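Putative ABC transporter (Thermobispora bispora, PDB 4PE6) probably binds a sugar or sugar-derived acid as the solute-binding component of an ABC transporter, and is seen here with bound trihydroxybutanoic acid. Local coordinates at residues K18-L23 and I53-V58; V98-C103 and A118-I123; A267-L272 and W313-F318; D279-M284 and E323-G328. All coordinates share one frame; numbering follows the deposited sequence.

Contact 1 of 4, residues K18-L23 and I53-V58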
loop_
_atom_site.group_PDB
_atom_site.type_symbol
_atom_site.label_atom_id
_atom_site.label_comp_id
_atom_site.label_asym_id
_atom_site.label_seq_id
_atom_site.Cartn_x
_atom_site.Cartn_y
_atom_site.Cartn_z
ATOM N N LYS A 18 22.313 -13.799 -16.515
ATOM C CA LYS A 18 21.165 -13.801 -15.559
ATOM C C LYS A 18 20.371 -12.495 -15.660
ATOM O O LYS A 18 20.942 -11.444 -15.894
ATOM C CB LYS A 18 21.664 -14.005 -14.129
ATOM C CG LYS A 18 22.466 -15.282 -13.913
ATOM C CD LYS A 18 21.596 -16.506 -14.125
ATOM C CE LYS A 18 22.324 -17.795 -13.770
ATOM N NZ LYS A 18 21.430 -18.964 -14.000
ATOM N N PRO A 19 19.042 -12.558 -15.482
ATOM C CA PRO A 19 18.255 -11.351 -15.724
ATOM C C PRO A 19 18.518 -10.114 -14.846
ATOM O O PRO A 19 18.870 -10.222 -13.670
ATOM C CB PRO A 19 16.815 -11.812 -15.515
ATOM C CG PRO A 19 16.897 -13.167 -14.905
ATOM C CD PRO A 19 18.191 -13.746 -15.335
ATOM N N PHE A 20 18.265 -8.957 -15.455
ATOM C CA PHE A 20 18.294 -7.653 -14.802
ATOM C C PHE A 20 16.844 -7.218 -14.541
ATOM O O PHE A 20 16.068 -7.001 -15.479
ATOM C CB PHE A 20 19.060 -6.662 -15.688
ATOM C CG PHE A 20 18.981 -5.217 -15.254
ATOM C CD1 PHE A 20 18.805 -4.851 -13.916
ATOM C CD2 PHE A 20 19.123 -4.217 -16.199
ATOM C CE1 PHE A 20 18.738 -3.516 -13.549
ATOM C CE2 PHE A 20 19.059 -2.877 -15.839
ATOM C CZ PHE A 20 18.867 -2.525 -14.511
ATOM N N ILE A 21 16.490 -7.129 -13.259
ATOM C CA ILE A 21 15.148 -6.696 -12.817
ATOM C C ILE A 21 15.204 -5.241 -12.321
ATOM O O ILE A 21 15.908 -4.942 -11.360
ATOM C CB ILE A 21 14.625 -7.562 -11.656
ATOM C CG1 ILE A 21 14.748 -9.068 -11.981
ATOM C CG2 ILE A 21 13.194 -7.182 -11.308
ATOM C CD1 ILE A 21 14.014 -9.501 -13.238
ATOM N N ALA A 22 14.487 -4.339 -12.998
ATOM C CA ALA A 22 14.438 -2.933 -12.620
ATOM C C ALA A 22 13.105 -2.643 -11.928
ATOM O O ALA A 22 12.089 -3.196 -12.316
ATOM C CB ALA A 22 14.587 -2.076 -13.861
ATOM N N LEU A 23 13.124 -1.813 -10.891
ATOM C CA LEU A 23 11.896 -1.381 -10.204
ATOM C C LEU A 23 11.805 0.142 -10.215
ATOM O O LEU A 23 12.724 0.853 -9.749
ATOM C CB LEU A 23 11.838 -1.916 -8.776
ATOM C CG LEU A 23 10.522 -1.723 -8.010
ATOM C CD1 LEU A 23 10.398 -2.766 -6.898
ATOM C CD2 LEU A 23 10.368 -0.330 -7.431
ATOM N N ILE A 53 18.944 -14.147 -10.458
ATOM C CA ILE A 53 19.073 -12.885 -11.186
ATOM C C ILE A 53 20.526 -12.447 -11.142
ATOM O O ILE A 53 21.279 -12.902 -10.278
ATOM C CB ILE A 53 18.185 -11.780 -10.591
ATOM C CG1 ILE A 53 18.698 -11.307 -9.220
ATOM C CG2 ILE A 53 16.751 -12.261 -10.445
ATOM C CD1 ILE A 53 17.975 -10.071 -8.733
ATOM N N GLY A 54 20.903 -11.558 -12.058
ATOM C CA GLY A 54 22.269 -11.028 -12.111
ATOM C C GLY A 54 22.398 -9.620 -11.574
ATOM O O GLY A 54 23.473 -9.201 -11.164
ATOM N N LYS A 55 21.295 -8.882 -11.578
ATOM C CA LYS A 55 21.319 -7.474 -11.269
ATOM C C LYS A 55 19.912 -6.983 -10.940
ATOM O O LYS A 55 18.908 -7.481 -11.482
ATOM C CB LYS A 55 21.878 -6.693 -12.458
ATOM C CG LYS A 55 22.098 -5.209 -12.214
ATOM C CD LYS A 55 22.624 -4.517 -13.462
ATOM C CE LYS A 55 22.625 -3.012 -13.266
ATOM N NZ LYS A 55 23.396 -2.312 -14.330
ATOM N N TYR A 56 19.852 -6.024 -10.024
ATOM C CA TYR A 56 18.605 -5.339 -9.700
ATOM C C TYR A 56 18.883 -3.860 -9.455
ATOM O O TYR A 56 19.979 -3.490 -9.026
ATOM C CB TYR A 56 17.922 -5.986 -8.488
ATOM C CG TYR A 56 18.579 -5.742 -7.146
ATOM C CD1 TYR A 56 18.243 -4.639 -6.368
ATOM C CD2 TYR A 56 19.522 -6.638 -6.637
ATOM C CE1 TYR A 56 18.851 -4.423 -5.133
ATOM C CE2 TYR A 56 20.118 -6.435 -5.406
ATOM C CZ TYR A 56 19.780 -5.330 -4.660
ATOM O OH TYR A 56 20.393 -5.128 -3.438
ATOM N N LYS A 57 17.886 -3.028 -9.750
ATOM C CA LYS A 57 17.959 -1.601 -9.538
ATOM C C LYS A 57 16.596 -1.039 -9.117
ATOM O O LYS A 57 15.554 -1.394 -9.706
ATOM C CB LYS A 57 18.424 -0.907 -10.812
ATOM C CG LYS A 57 18.932 0.513 -10.595
ATOM C CD LYS A 57 19.358 1.136 -11.912
ATOM C CE LYS A 57 19.511 2.637 -11.825
ATOM N NZ LYS A 57 20.811 2.961 -11.200
ATOM N N VAL A 58 16.628 -0.173 -8.104
ATOM C CA VAL A 58 15.476 0.591 -7.653
ATOM C C VAL A 58 15.619 2.075 -7.978
ATOM O O VAL A 58 16.634 2.715 -7.657
ATOM C CB VAL A 58 15.293 0.436 -6.133
ATOM C CG1 VAL A 58 14.228 1.396 -5.607
ATOM C CG2 VAL A 58 14.928 -0.999 -5.815
#
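Ile53, just ahead of its strand, sends its CG2 branch across Ile21, touching CG1 of that residue at 4.1 Å; the two side chains cross at about a right angle, and both also pack on helix 263-275. Gly54 makes the first backbone link, its N giving a hydrogen bond of 2.9 Å to Pro19 O, while the CB of Lys18 lies close beside the same amide. Lys55 N adds a weak bond to Pro19 O, so that one carbonyl receives two donors at the entry to the pairing. Regular parallel register starts here, with Ile21 N donating to Lys55 O at 3.0 Å.

The Lys55 side chain is extended and runs alongside Phe20, both pointing the same way. Its CD sits over one face of the Phe20 ring, 4.0 Å from the centroid, and NZ, at 4.8 Å from that centroid, forms a cation-pi contact. Phe20 CG lies anti to the backbone N (chi1 170°), which carries the ring out alongside Lys55. Gln80 touches both side chains.

The strands, 8° from parallel, are the two arms of a beta-alpha-beta crossover whose connecting helix 31-49 covers Leu23, Tyr56 and Val58; strand 55-60 is outermost in this chain's sheet. Tyr56 brings its CA-H toward Ile21 O, which also accepts from Lys57 N at 3.2 Å. Lys57 CB meets Phe20 CE1 near the plane of the ring, at its edge, at 3.8 Å. Lys57 O then takes Leu23 N at 2.7 Å, nearly along the C=O axis, and Val58 CG2 lies loosely against Leu23 CB.

Contact 2 of 4, residues V98-C103 and A118-I123; sequences VIQQAC and APCAYI
Cys103 places SG anti to its own carbonyl carbon (chi1 -69°), whereas Cys120 carries its SG in the crowded position between backbone N and carbonyl carbon (chi1 80°). These torsions turn the two sulfurs toward each other, and they join as a disulfide with an SG-SG distance of 2.1 Å and a positive chi3 of 75°. The covalent link holds the CA atoms of Cys103 and Cys120 6.4 Å apart.

One helical turn earlier, the CG2 branch of Ile99 lies beside the bridge, 3.7 Å from Cys120 SG. The same methyl touches Ala118 CB at 3.9 Å and Ala121 CB at 4.1 Å, so a single branch meets three residues of the facing segment. The bend of that segment is a type I beta turn, closed by Ala121 N donating to Ala118 O at 2.9 Å.

A polar link runs past the disulfide through one water. It donates to Gln100 OE1 at 2.8 Å and accepts from Cys120 N at 2.9 Å, while Gln100 NE2 is held by Asp104 OD1; the Gln100 amide is thus gripped at both ends. Val109 of strand 108-112 packs on Cys103 and Ala121. The arrangement is a disulfide cross-link between a helix and the beta turn leading into strand 122-126, within the alpha/beta architecture of a periplasmic binding protein.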
loop_
_atom_site.group_PDB
_atom_site.type_symbol
_atom_site.label_atom_id
_atom_site.label_comp_id
_atom_site.label_asym_id
_atom_site.label_seq_id
_atom_site.Cartn_x
_atom_site.Cartn_y
_atom_site.Cartn_z
ATOM N N VAL A 98 5.175 4.909 -22.046
ATOM C CA VAL A 98 6.495 4.368 -21.754
ATOM C C VAL A 98 6.405 2.893 -21.406
ATOM O O VAL A 98 7.346 2.147 -21.662
ATOM C CB VAL A 98 7.268 5.167 -20.683
ATOM C CG1 VAL A 98 6.748 4.891 -19.283
ATOM C CG2 VAL A 98 8.757 4.855 -20.773
ATOM N N ILE A 99 5.271 2.470 -20.852
ATOM C CA ILE A 99 5.053 1.045 -20.588
ATOM C C ILE A 99 5.033 0.316 -21.918
ATOM O O ILE A 99 5.674 -0.719 -22.073
ATOM C CB ILE A 99 3.798 0.792 -19.722
ATOM C CG1 ILE A 99 4.086 1.203 -18.267
ATOM C CG2 ILE A 99 3.366 -0.663 -19.784
ATOM C CD1 ILE A 99 2.859 1.216 -17.366
ATOM N N GLN A 100 4.329 0.871 -22.898
ATOM C CA GLN A 100 4.301 0.250 -24.215
ATOM C C GLN A 100 5.683 0.273 -24.870
ATOM O O GLN A 100 6.044 -0.656 -25.581
ATOM C CB GLN A 100 3.258 0.915 -25.099
ATOM C CG GLN A 100 3.047 0.214 -26.439
ATOM C CD GLN A 100 2.472 -1.169 -26.275
ATOM O OE1 GLN A 100 1.380 -1.326 -25.743
ATOM N NE2 GLN A 100 3.204 -2.182 -26.719
ATOM N N GLN A 101 6.464 1.324 -24.615
ATOM C CA GLN A 101 7.822 1.418 -25.132
ATOM C C GLN A 101 8.689 0.294 -24.555
ATOM O O GLN A 101 9.473 -0.350 -25.277
ATOM C CB GLN A 101 8.422 2.802 -24.804
ATOM C CG GLN A 101 9.859 3.000 -25.273
ATOM C CD GLN A 101 10.473 4.300 -24.801
ATOM O OE1 GLN A 101 9.776 5.293 -24.593
ATOM N NE2 GLN A 101 11.797 4.302 -24.637
ATOM N N ALA A 102 8.556 0.061 -23.251
ATOM C CA ALA A 102 9.254 -1.026 -22.597
ATOM C C ALA A 102 8.885 -2.376 -23.220
ATOM O O ALA A 102 9.759 -3.162 -23.544
ATOM C CB ALA A 102 8.967 -1.030 -21.100
ATOM N N CYS A 103 7.592 -2.628 -23.413
ATOM C CA CYS A 103 7.153 -3.902 -23.979
ATOM C C CYS A 103 7.672 -4.084 -25.410
ATOM O O CYS A 103 8.093 -5.182 -25.800
ATOM C CB CYS A 103 5.625 -4.001 -23.956
ATOM S SG CYS A 103 4.942 -4.158 -22.274
ATOM N N ALA A 118 -2.941 -0.762 -19.065
ATOM C CA ALA A 118 -1.718 -0.857 -19.857
ATOM C C ALA A 118 -1.679 -2.276 -20.383
ATOM O O ALA A 118 -1.206 -3.180 -19.692
ATOM C CB ALA A 118 -0.502 -0.541 -19.005
ATOM N N PRO A 119 -2.223 -2.487 -21.604
ATOM C CA PRO A 119 -2.517 -3.825 -22.129
ATOM C C PRO A 119 -1.361 -4.803 -22.159
ATOM O O PRO A 119 -1.574 -5.989 -21.997
ATOM C CB PRO A 119 -2.995 -3.545 -23.573
ATOM C CG PRO A 119 -3.519 -2.158 -23.542
ATOM C CD PRO A 119 -2.686 -1.424 -22.523
ATOM N N CYS A 120 -0.150 -4.310 -22.372
ATOM C CA CYS A 120 1.017 -5.176 -22.462
ATOM C C CYS A 120 1.556 -5.595 -21.084
ATOM O O CYS A 120 2.336 -6.516 -20.992
ATOM C CB CYS A 120 2.110 -4.492 -23.276
ATOM S SG CYS A 120 3.102 -3.262 -22.398
ATOM N N ALA A 121 1.131 -4.916 -20.027
ATOM C CA ALA A 121 1.635 -5.179 -18.677
ATOM C C ALA A 121 0.793 -6.210 -17.963
ATOM O O ALA A 121 -0.403 -6.383 -18.262
ATOM C CB ALA A 121 1.652 -3.892 -17.869
ATOM N N TYR A 122 1.413 -6.883 -17.008
ATOM C CA TYR A 122 0.724 -7.725 -16.051
ATOM C C TYR A 122 0.460 -6.936 -14.767
ATOM O O TYR A 122 1.354 -6.253 -14.244
ATOM C CB TYR A 122 1.577 -8.963 -15.745
ATOM C CG TYR A 122 1.720 -9.891 -16.941
ATOM C CD1 TYR A 122 2.645 -9.636 -17.942
ATOM C CD2 TYR A 122 0.885 -11.019 -17.088
ATOM C CE1 TYR A 122 2.763 -10.462 -19.049
ATOM C CE2 TYR A 122 1.010 -11.859 -18.177
ATOM C CZ TYR A 122 1.947 -11.582 -19.146
ATOM O OH TYR A 122 2.046 -12.427 -20.233
ATOM N N ILE A 123 -0.769 -7.019 -14.272
ATOM C CA ILE A 123 -1.179 -6.320 -13.057
ATOM C C ILE A 123 -1.192 -7.262 -11.825
ATOM O O ILE A 123 -1.845 -8.327 -11.826
ATOM C CB ILE A 123 -2.570 -5.684 -13.225
ATOM C CG1 ILE A 123 -2.520 -4.365 -14.027
ATOM C CG2 ILE A 123 -3.154 -5.331 -11.857
ATOM C CD1 ILE A 123 -1.746 -4.381 -15.328
HETATM O O HOH W 1 0.605 -1.628 -23.088
#

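Contact 3 of 4, residues A267-L272 and W313-F318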
loop_
_atom_site.group_PDB
_atom_site.type_symbol
_atom_site.label_atom_id
_atom_site.label_comp_id
_atom_site.label_asym_id
_atom_site.label_seq_id
_atom_site.Cartn_x
_atom_site.Cartn_y
_atom_site.Cartn_z
ATOM N N ALA A 267 5.774 -9.359 -7.154
ATOM C CA ALA A 267 6.018 -8.879 -8.520
ATOM C C ALA A 267 7.363 -9.397 -9.058
ATOM O O ALA A 267 7.472 -9.739 -10.226
ATOM C CB ALA A 267 5.975 -7.362 -8.555
ATOM N N LEU A 268 8.369 -9.478 -8.189
ATOM C CA LEU A 268 9.660 -10.068 -8.557
ATOM C C LEU A 268 9.475 -11.517 -9.016
ATOM O O LEU A 268 10.021 -11.924 -10.039
ATOM C CB LEU A 268 10.611 -10.032 -7.354
ATOM C CG LEU A 268 11.960 -10.733 -7.461
ATOM C CD1 LEU A 268 12.784 -10.192 -8.608
ATOM C CD2 LEU A 268 12.723 -10.644 -6.153
ATOM N N TRP A 269 8.737 -12.305 -8.237
ATOM C CA TRP A 269 8.511 -13.712 -8.587
ATOM C C TRP A 269 7.697 -13.834 -9.862
ATOM O O TRP A 269 8.004 -14.659 -10.712
ATOM C CB TRP A 269 7.852 -14.487 -7.456
ATOM C CG TRP A 269 8.703 -14.518 -6.195
ATOM C CD1 TRP A 269 8.310 -14.171 -4.951
ATOM C CD2 TRP A 269 10.077 -14.904 -6.089
ATOM N NE1 TRP A 269 9.349 -14.317 -4.055
ATOM C CE2 TRP A 269 10.451 -14.749 -4.732
ATOM C CE3 TRP A 269 11.031 -15.363 -7.006
ATOM C CZ2 TRP A 269 11.735 -15.047 -4.264
ATOM C CZ3 TRP A 269 12.308 -15.687 -6.537
ATOM C CH2 TRP A 269 12.652 -15.501 -5.176
ATOM N N ALA A 270 6.681 -12.999 -10.011
ATOM C CA ALA A 270 5.952 -12.934 -11.279
ATOM C C ALA A 270 6.881 -12.669 -12.470
ATOM O O ALA A 270 6.821 -13.347 -13.492
ATOM C CB ALA A 270 4.863 -11.874 -11.206
ATOM N N ALA A 271 7.751 -11.674 -12.339
ATOM C CA ALA A 271 8.678 -11.343 -13.415
ATOM C C ALA A 271 9.568 -12.526 -13.787
ATOM O O ALA A 271 9.772 -12.793 -14.975
ATOM C CB ALA A 271 9.516 -10.121 -13.055
ATOM N N LEU A 272 10.102 -13.224 -12.785
ATOM C CA LEU A 272 10.987 -14.332 -13.046
ATOM C C LEU A 272 10.235 -15.475 -13.741
ATOM O O LEU A 272 10.784 -16.110 -14.623
ATOM C CB LEU A 272 11.628 -14.854 -11.768
ATOM C CG LEU A 272 12.570 -13.888 -11.060
ATOM C CD1 LEU A 272 13.212 -14.608 -9.879
ATOM C CD2 LEU A 272 13.634 -13.334 -11.977
ATOM N N TRP A 313 6.349 -13.534 0.845
ATOM C CA TRP A 313 6.217 -14.316 -0.380
ATOM C C TRP A 313 7.516 -15.017 -0.737
ATOM O O TRP A 313 8.565 -14.388 -0.851
ATOM C CB TRP A 313 5.753 -13.435 -1.553
ATOM C CG TRP A 313 4.483 -12.778 -1.270
ATOM C CD1 TRP A 313 4.304 -11.468 -0.959
ATOM C CD2 TRP A 313 3.188 -13.384 -1.238
ATOM N NE1 TRP A 313 2.983 -11.217 -0.725
ATOM C CE2 TRP A 313 2.272 -12.379 -0.888
ATOM C CE3 TRP A 313 2.714 -14.685 -1.466
ATOM C CZ2 TRP A 313 0.907 -12.615 -0.770
ATOM C CZ3 TRP A 313 1.348 -14.930 -1.337
ATOM C CH2 TRP A 313 0.458 -13.897 -1.000
ATOM N N THR A 314 7.442 -16.332 -0.842
ATOM C CA THR A 314 8.471 -17.124 -1.473
ATOM C C THR A 314 7.987 -17.347 -2.897
ATOM O O THR A 314 6.821 -17.123 -3.220
ATOM C CB THR A 314 8.654 -18.479 -0.777
ATOM O OG1 THR A 314 7.405 -19.190 -0.760
ATOM C CG2 THR A 314 9.160 -18.288 0.665
ATOM N N ARG A 315 8.887 -17.787 -3.754
ATOM C CA ARG A 315 8.504 -18.146 -5.091
ATOM C C ARG A 315 7.390 -19.211 -5.067
ATOM O O ARG A 315 6.437 -19.144 -5.852
ATOM C CB ARG A 315 9.725 -18.632 -5.863
ATOM C CG ARG A 315 9.534 -18.507 -7.350
ATOM C CD ARG A 315 10.776 -18.882 -8.130
ATOM N NE ARG A 315 10.582 -18.514 -9.523
ATOM C CZ ARG A 315 11.470 -18.679 -10.492
ATOM N NH1 ARG A 315 12.650 -19.226 -10.246
ATOM N NH2 ARG A 315 11.166 -18.282 -11.717
ATOM N N GLU A 316 7.490 -20.163 -4.141
ATOM C CA GLU A 316 6.469 -21.200 -4.006
ATOM C C GLU A 316 5.104 -20.662 -3.527
ATOM O O GLU A 316 4.055 -21.019 -4.083
ATOM C CB GLU A 316 6.969 -22.335 -3.078
ATOM C CG GLU A 316 6.406 -23.700 -3.444
ATOM C CD GLU A 316 6.542 -24.011 -4.933
ATOM O OE1 GLU A 316 7.690 -24.067 -5.436
ATOM O OE2 GLU A 316 5.498 -24.178 -5.612
ATOM N N LEU A 317 5.111 -19.792 -2.515
ATOM C CA LEU A 317 3.852 -19.188 -2.048
ATOM C C LEU A 317 3.236 -18.322 -3.136
ATOM O O LEU A 317 2.026 -18.333 -3.318
ATOM C CB LEU A 317 4.037 -18.376 -0.756
ATOM C CG LEU A 317 4.260 -19.209 0.515
ATOM C CD1 LEU A 317 4.580 -18.297 1.697
ATOM C CD2 LEU A 317 3.057 -20.096 0.836
ATOM N N PHE A 318 4.075 -17.596 -3.871
ATOM C CA PHE A 318 3.605 -16.845 -5.037
ATOM C C PHE A 318 2.838 -17.741 -6.016
ATOM O O PHE A 318 1.697 -17.454 -6.364
ATOM C CB PHE A 318 4.763 -16.162 -5.763
ATOM C CG PHE A 318 4.388 -15.653 -7.120
ATOM C CD1 PHE A 318 3.642 -14.504 -7.247
ATOM C CD2 PHE A 318 4.744 -16.353 -8.265
ATOM C CE1 PHE A 318 3.251 -14.043 -8.492
ATOM C CE2 PHE A 318 4.360 -15.896 -9.511
ATOM C CZ PHE A 318 3.625 -14.734 -9.627
#
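The capped first turn of helix 315-327 packs against helix 263-275 here, with Arg315 and Phe318 meeting Trp269. Thr314 is the N-cap, its OG1 accepting from Leu317 N at 3.0 Å.

The backbone of this turn lies over one face of the Trp269 indole, and Arg315 CB makes a CH-pi contact 3.8 Å from the centroid of the six-membered ring. Arg315 CG continues across the ring, 3.5 Å from Trp269 CE3. Because the arginine chain is extended, its guanidinium arrives past the indole, with the two planes 23° apart, and NH2 comes within 3.5 Å of Leu272 CB. Salt bridges from NH2 to Asp273 and Glu276 hold the charged end in place.

Trp269 NE1 donates to Trp313 O at 3.3 Å. The donor stands above the carbonyl plane, 64° out of it, and so misses the lone-pair directions. Phe318, whose CG is anti to its backbone N (chi1 167°), presents a ring face to Trp269 CB, 4.0 Å from the ring centroid, and its CZ touches Ala270 CB at 3.5 Å.

Ala267 packs on strands 84-88 and 108-112 and Ala271 on 84-88, both pointing away from this contact, which places helix 263-275 between the sheet and the start of helix 315-327. Trp313 is tied in alongside by a hydrogen bond to Asp260 and an edge-to-face ring contact with Phe286 of strand 283-290.

Contact 4 of 4, residues D279-M284 and E323-G328; sequences DLPKQM and EAIKTG
Lys326 supplies the hydrogen bond across this contact: its NZ donates to the backbone O of Asp279 at 2.9 Å, tilted 34° from the carbonyl plane. The carboxylate of Asp279 is not the partner, since its OD2 lies 6.8 Å from Lys326 NZ, although the opposite charges may still attract weakly.

Apolar packing follows the same lysine chain back to its helix. Lys326 CE rests 3.9 Å from Pro281 CD, and its CG sits equally close to Pro281 CG, the two side chains crossing at about a right angle. Ile325 fills in beside them with both branches. Its CG2 reaches Pro281 CG at 4.2 Å, while its CD1, at the end of an extended arm (chi2 171°), touches CB of Met284 at 3.8 Å; Met284 is a selenomethionine whose selenium end turns from Ile325.

The C-terminal part of helix 315-327 here meets the approach to strand 283-290 and the first residues of that strand, which stands between 122-126 and 255-258 in the sheet of this periplasmic binding protein fold. Val322, earlier on the helix, packs on Leu280 and Pro281.

Within the helical segment, Glu323 O accepts both Thr327 N, at 3.0 Å, and Thr327 OG1, at 2.7 Å, the two donors coming from opposite faces of its plane. Gly328 then leaves the helix with positive phi.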
loop_
_atom_site.group_PDB
_atom_site.type_symbol
_atom_site.label_atom_id
_atom_site.label_comp_id
_atom_site.label_asym_id
_atom_site.label_seq_id
_atom_site.Cartn_x
_atom_site.Cartn_y
_atom_site.Cartn_z
ATOM N N ASP A 279 3.010 -18.686 -18.090
ATOM C CA ASP A 279 1.839 -17.869 -18.323
ATOM C C ASP A 279 1.311 -17.430 -16.991
ATOM O O ASP A 279 1.222 -18.232 -16.074
ATOM C CB ASP A 279 0.764 -18.658 -19.070
ATOM C CG ASP A 279 1.128 -18.895 -20.513
ATOM O OD1 ASP A 279 2.033 -18.195 -21.006
ATOM O OD2 ASP A 279 0.525 -19.767 -21.152
ATOM N N LEU A 280 0.979 -16.153 -16.892
ATOM C CA LEU A 280 0.314 -15.618 -15.721
ATOM C C LEU A 280 -0.963 -14.937 -16.191
ATOM O O LEU A 280 -1.018 -14.450 -17.303
ATOM C CB LEU A 280 1.214 -14.583 -15.021
ATOM C CG LEU A 280 2.516 -15.060 -14.369
ATOM C CD1 LEU A 280 3.248 -13.854 -13.768
ATOM C CD2 LEU A 280 2.266 -16.137 -13.309
ATOM N N PRO A 281 -1.989 -14.874 -15.332
ATOM C CA PRO A 281 -3.112 -14.000 -15.623
ATOM C C PRO A 281 -2.681 -12.539 -15.738
ATOM O O PRO A 281 -1.823 -12.086 -14.971
ATOM C CB PRO A 281 -4.043 -14.179 -14.406
ATOM C CG PRO A 281 -3.558 -15.382 -13.688
ATOM C CD PRO A 281 -2.097 -15.511 -14.012
ATOM N N LYS A 282 -3.280 -11.809 -16.675
ATOM C CA LYS A 282 -2.970 -10.395 -16.860
ATOM C C LYS A 282 -3.333 -9.571 -15.630
ATOM O O LYS A 282 -2.796 -8.474 -15.441
ATOM C CB LYS A 282 -3.720 -9.803 -18.073
ATOM C CG LYS A 282 -3.372 -10.408 -19.430
ATOM C CD LYS A 282 -1.941 -10.124 -19.887
ATOM C CE LYS A 282 -1.789 -8.703 -20.419
ATOM N NZ LYS A 282 -0.462 -8.491 -21.063
ATOM N N GLN A 283 -4.288 -10.067 -14.846
ATOM C CA GLN A 283 -4.721 -9.386 -13.626
ATOM C C GLN A 283 -4.684 -10.373 -12.470
ATOM O O GLN A 283 -5.246 -11.456 -12.558
ATOM C CB GLN A 283 -6.118 -8.788 -13.802
ATOM C CG GLN A 283 -6.510 -7.830 -12.672
ATOM C CD GLN A 283 -6.879 -8.544 -11.379
ATOM O OE1 GLN A 283 -7.457 -9.629 -11.403
ATOM N NE2 GLN A 283 -6.529 -7.941 -10.241
HETATM N N MSE A 284 -4.004 -9.995 -11.395
HETATM C CA MSE A 284 -3.879 -10.850 -10.218
HETATM C C MSE A 284 -4.165 -10.045 -8.974
HETATM O O MSE A 284 -3.525 -9.018 -8.714
HETATM C CB MSE A 284 -2.477 -11.453 -10.130
HETATM C CG MSE A 284 -2.051 -12.274 -11.338
HETATM SE SE MSE A 284 -0.135 -12.758 -11.246
HETATM C CE MSE A 284 0.333 -11.267 -12.444
ATOM N N GLU A 323 -2.025 -20.085 -8.620
ATOM C CA GLU A 323 -2.852 -21.257 -8.892
ATOM C C GLU A 323 -4.252 -21.105 -8.333
ATOM O O GLU A 323 -5.217 -21.502 -8.983
ATOM C CB GLU A 323 -2.188 -22.534 -8.379
ATOM C CG GLU A 323 -1.244 -23.136 -9.402
ATOM C CD GLU A 323 -1.984 -23.658 -10.630
ATOM O OE1 GLU A 323 -2.949 -24.439 -10.464
ATOM O OE2 GLU A 323 -1.603 -23.286 -11.760
ATOM N N ALA A 324 -4.365 -20.535 -7.136
ATOM C CA ALA A 324 -5.664 -20.216 -6.556
ATOM C C ALA A 324 -6.435 -19.203 -7.398
ATOM O O ALA A 324 -7.647 -19.309 -7.531
ATOM C CB ALA A 324 -5.511 -19.712 -5.126
ATOM N N ILE A 325 -5.742 -18.223 -7.963
ATOM C CA ILE A 325 -6.387 -17.231 -8.818
ATOM C C ILE A 325 -6.886 -17.884 -10.108
ATOM O O ILE A 325 -8.013 -17.666 -10.502
ATOM C CB ILE A 325 -5.437 -16.050 -9.146
ATOM C CG1 ILE A 325 -5.193 -15.206 -7.891
ATOM C CG2 ILE A 325 -6.013 -15.169 -10.251
ATOM C CD1 ILE A 325 -4.109 -14.146 -8.050
ATOM N N LYS A 326 -6.036 -18.673 -10.762
ATOM C CA LYS A 326 -6.391 -19.307 -12.034
ATOM C C LYS A 326 -7.553 -20.259 -11.863
ATOM O O LYS A 326 -8.466 -20.290 -12.687
ATOM C CB LYS A 326 -5.214 -20.101 -12.604
ATOM C CG LYS A 326 -4.130 -19.257 -13.249
ATOM C CD LYS A 326 -2.995 -20.142 -13.732
ATOM C CE LYS A 326 -2.049 -19.390 -14.645
ATOM N NZ LYS A 326 -0.644 -19.862 -14.495
ATOM N N THR A 327 -7.505 -21.052 -10.798
ATOM C CA THR A 327 -8.525 -22.060 -10.543
ATOM C C THR A 327 -9.710 -21.500 -9.764
ATOM O O THR A 327 -10.669 -22.213 -9.523
ATOM C CB THR A 327 -7.953 -23.263 -9.760
ATOM O OG1 THR A 327 -7.545 -22.846 -8.450
ATOM C CG2 THR A 327 -6.769 -23.905 -10.512
ATOM N N GLY A 328 -9.641 -20.239 -9.352
ATOM C CA GLY A 328 -10.701 -19.650 -8.543
ATOM C C GLY A 328 -10.818 -20.261 -7.153
ATOM O O GLY A 328 -11.845 -20.119 -6.501
#

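Overall arrangement
The centres of the four contacts lie about 18 to 23 Å from the centre of the chain, and together they illustrate how one alpha/beta lobe is assembled from distant sequence. Contacts 1 and 2 come first, in series, their centres about 18 Å apart on one sheet. Contacts 3 and 4 alternate along the chain, share helix 315-327 and touch, centres about 13 Å apart, with Leu280 packing on Ala270 and Phe318 between them. Contact 3 also touches contact 1, centres about 14 Å apart, through Leu272 and Leu268. Contact 2 meets contact 4 where strands 122-126 and 283-290 pair. Late chain elements thus cover and extend a sheet begun by the early ones, away from the immediate ligand pocket.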